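Transcriptional regulator, MarR family (Silicibacter pomeroyi DSS-3, PDB 3CDH) probably binds DNA as a transcription factor of the MarR family, through a winged helix-turn-helix domain. Local coordinates at residues Gly85-Val90 with Val99-Thr104. Numbering follows the deposited sequence. Where two conformers were deposited one is given.
Sequences GLVTRV and VRVRLT
Thr88 CG2 sits over the centre of one face of the Arg102 guanidinium, 3.6 Å from CZ, while NH2 of that group makes a long, bent hydrogen bond to Leu103 O, which lies tilted from the guanidinium plane. Arg102 reaches this position with CG between its backbone N and carbonyl carbon (chi1 65°) and the chain then extended to NE, alongside Thr88. Beneath the two side chains the backbones form an antiparallel hydrogen-bonded pair: Thr88 N meets Arg102 O at 2.7 Å and Arg102 N returns to Thr88 O at 2.8 Å. Val90 N to Arg100 O continues the hairpin toward its loop. On the other face, the Val87 and Val101 side chains cross at about a right angle, CG1 to CG1 at 3.6 Å, and Val87 CG2 meets Leu103 CD2; Leu52 and Val78 cover these valines from helices 43-54 and 71-84. At the base, Thr104 OG1 donates to Gly85 O (2.6 Å) and also caps Gly107 N, while Thr104 N binds Leu86 O. A valine in place of Thr104 would probably leave Gly85 O and Gly107 N without this hydroxyl partner, weakening the junction of two helix ends. The chemistry thus gives a MarR wing two faces: one, with Val87, Val101 and Leu103, packs on the helices and includes Arg89, salt-bridged in the conformer given to Asp79 and Asp82; the other carries Thr88 and Arg102, consistent with how such wings generally approach DNA.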
loop_
_atom_site.group_PDB
_atom_site.type_symbol
_atom_site.label_atom_id
_atom_site.label_comp_id
_atom_site.label_asym_id
_atom_site.label_seq_id
_atom_site.Cartn_x
_atom_site.Cartn_y
_atom_site.Cartn_z
ATOM N N GLY B 85 -26.611 -4.041 8.538
ATOM C CA GLY B 85 -26.747 -5.170 9.429
ATOM C C GLY B 85 -25.514 -6.065 9.570
ATOM O O GLY B 85 -25.607 -7.161 10.124
ATOM N N LEU B 86 -24.344 -5.620 9.122
ATOM C CA LEU B 86 -23.141 -6.450 9.289
ATOM C C LEU B 86 -22.453 -6.253 10.621
ATOM O O LEU B 86 -21.752 -7.144 11.113
ATOM C CB LEU B 86 -22.153 -6.200 8.152
ATOM C CG LEU B 86 -22.765 -6.504 6.786
ATOM C CD1 LEU B 86 -21.719 -6.280 5.704
ATOM C CD2 LEU B 86 -23.378 -7.937 6.718
ATOM N N VAL B 87 -22.668 -5.086 11.220
ATOM C CA VAL B 87 -21.836 -4.636 12.337
ATOM C C VAL B 87 -22.677 -3.870 13.338
ATOM O O VAL B 87 -23.573 -3.152 12.951
ATOM C CB VAL B 87 -20.695 -3.756 11.781
ATOM C CG1 VAL B 87 -20.209 -2.800 12.789
ATOM C CG2 VAL B 87 -19.562 -4.634 11.333
ATOM N N THR B 88 -22.407 -4.007 14.628
ATOM C CA THR B 88 -23.205 -3.261 15.619
ATOM C C THR B 88 -22.356 -2.590 16.716
ATOM O O THR B 88 -21.221 -2.996 16.936
ATOM C CB THR B 88 -24.346 -4.167 16.146
ATOM O OG1 THR B 88 -25.349 -3.371 16.768
ATOM C CG2 THR B 88 -23.830 -5.229 17.097
ATOM N N ARG B 89 -22.887 -1.551 17.361
ATOM C CA ARG B 89 -22.173 -0.891 18.468
ATOM C C ARG B 89 -22.408 -1.667 19.751
ATOM O O ARG B 89 -23.525 -2.089 20.041
ATOM C CB ARG B 89 -22.602 0.574 18.685
ATOM C CG ARG B 89 -22.912 1.392 17.437
ATOM C CD ARG B 89 -21.721 2.148 16.876
ATOM N NE ARG B 89 -21.769 2.186 15.413
ATOM C CZ ARG B 89 -21.331 3.194 14.670
ATOM N NH1 ARG B 89 -20.816 4.284 15.221
ATOM N NH2 ARG B 89 -21.422 3.109 13.362
ATOM N N VAL B 90 -21.342 -1.857 20.510
ATOM C CA VAL B 90 -21.410 -2.504 21.802
ATOM C C VAL B 90 -21.883 -1.460 22.817
ATOM O O VAL B 90 -21.323 -0.357 22.895
ATOM C CB VAL B 90 -20.029 -3.049 22.167
ATOM C CG1 VAL B 90 -20.065 -3.854 23.466
ATOM C CG2 VAL B 90 -19.513 -3.910 21.028
ATOM N N VAL B 99 -16.030 4.083 22.068
ATOM C CA VAL B 99 -17.025 3.131 21.563
ATOM C C VAL B 99 -16.383 1.948 20.841
ATOM O O VAL B 99 -15.344 2.087 20.178
ATOM C CB VAL B 99 -18.114 3.770 20.621
ATOM C CG1 VAL B 99 -17.599 3.953 19.196
ATOM C CG2 VAL B 99 -19.372 2.898 20.563
ATOM N N ARG B 100 -17.062 0.820 20.919
ATOM C CA ARG B 100 -16.577 -0.427 20.411
ATOM C C ARG B 100 -17.612 -1.006 19.473
ATOM O O ARG B 100 -18.766 -0.674 19.548
ATOM C CB ARG B 100 -16.363 -1.382 21.562
ATOM C CG ARG B 100 -14.958 -1.519 22.021
ATOM C CD ARG B 100 -14.855 -1.149 23.444
ATOM N NE ARG B 100 -13.553 -1.474 23.995
ATOM C CZ ARG B 100 -12.775 -0.606 24.624
ATOM N NH1 ARG B 100 -11.606 -0.993 25.092
ATOM N NH2 ARG B 100 -13.166 0.648 24.777
ATOM N N VAL B 101 -17.191 -1.888 18.591
ATOM C CA VAL B 101 -18.031 -2.317 17.502
ATOM C C VAL B 101 -17.825 -3.798 17.294
ATOM O O VAL B 101 -16.726 -4.287 17.477
ATOM C CB VAL B 101 -17.655 -1.480 16.267
ATOM C CG1 VAL B 101 -17.500 -2.300 15.057
ATOM C CG2 VAL B 101 -18.676 -0.402 16.068
ATOM N N ARG B 102 -18.876 -4.528 16.952
ATOM C CA ARG B 102 -18.725 -5.972 16.758
ATOM C C ARG B 102 -19.538 -6.490 15.570
ATOM O O ARG B 102 -20.457 -5.806 15.094
ATOM C CB ARG B 102 -19.085 -6.734 18.028
ATOM C CG ARG B 102 -20.517 -6.604 18.431
ATOM C CD ARG B 102 -20.936 -7.710 19.407
ATOM N NE ARG B 102 -22.282 -7.459 19.931
ATOM C CZ ARG B 102 -23.418 -7.952 19.412
ATOM N NH1 ARG B 102 -24.595 -7.646 19.957
ATOM N NH2 ARG B 102 -23.400 -8.764 18.358
ATOM N N LEU B 103 -19.195 -7.683 15.085
ATOM C CA LEU B 103 -19.986 -8.326 14.034
ATOM C C LEU B 103 -21.351 -8.736 14.549
ATOM O O LEU B 103 -21.491 -9.089 15.734
ATOM C CB LEU B 103 -19.274 -9.559 13.508
ATOM C CG LEU B 103 -17.961 -9.195 12.827
ATOM C CD1 LEU B 103 -17.210 -10.444 12.360
ATOM C CD2 LEU B 103 -18.218 -8.222 11.664
ATOM N N THR B 104 -22.352 -8.658 13.676
ATOM C CA THR B 104 -23.632 -9.276 13.945
ATOM C C THR B 104 -23.460 -10.726 13.544
ATOM O O THR B 104 -22.383 -11.097 13.077
ATOM C CB THR B 104 -24.732 -8.667 13.073
ATOM O OG1 THR B 104 -24.400 -8.853 11.697
ATOM C CG2 THR B 104 -24.923 -7.188 13.357
#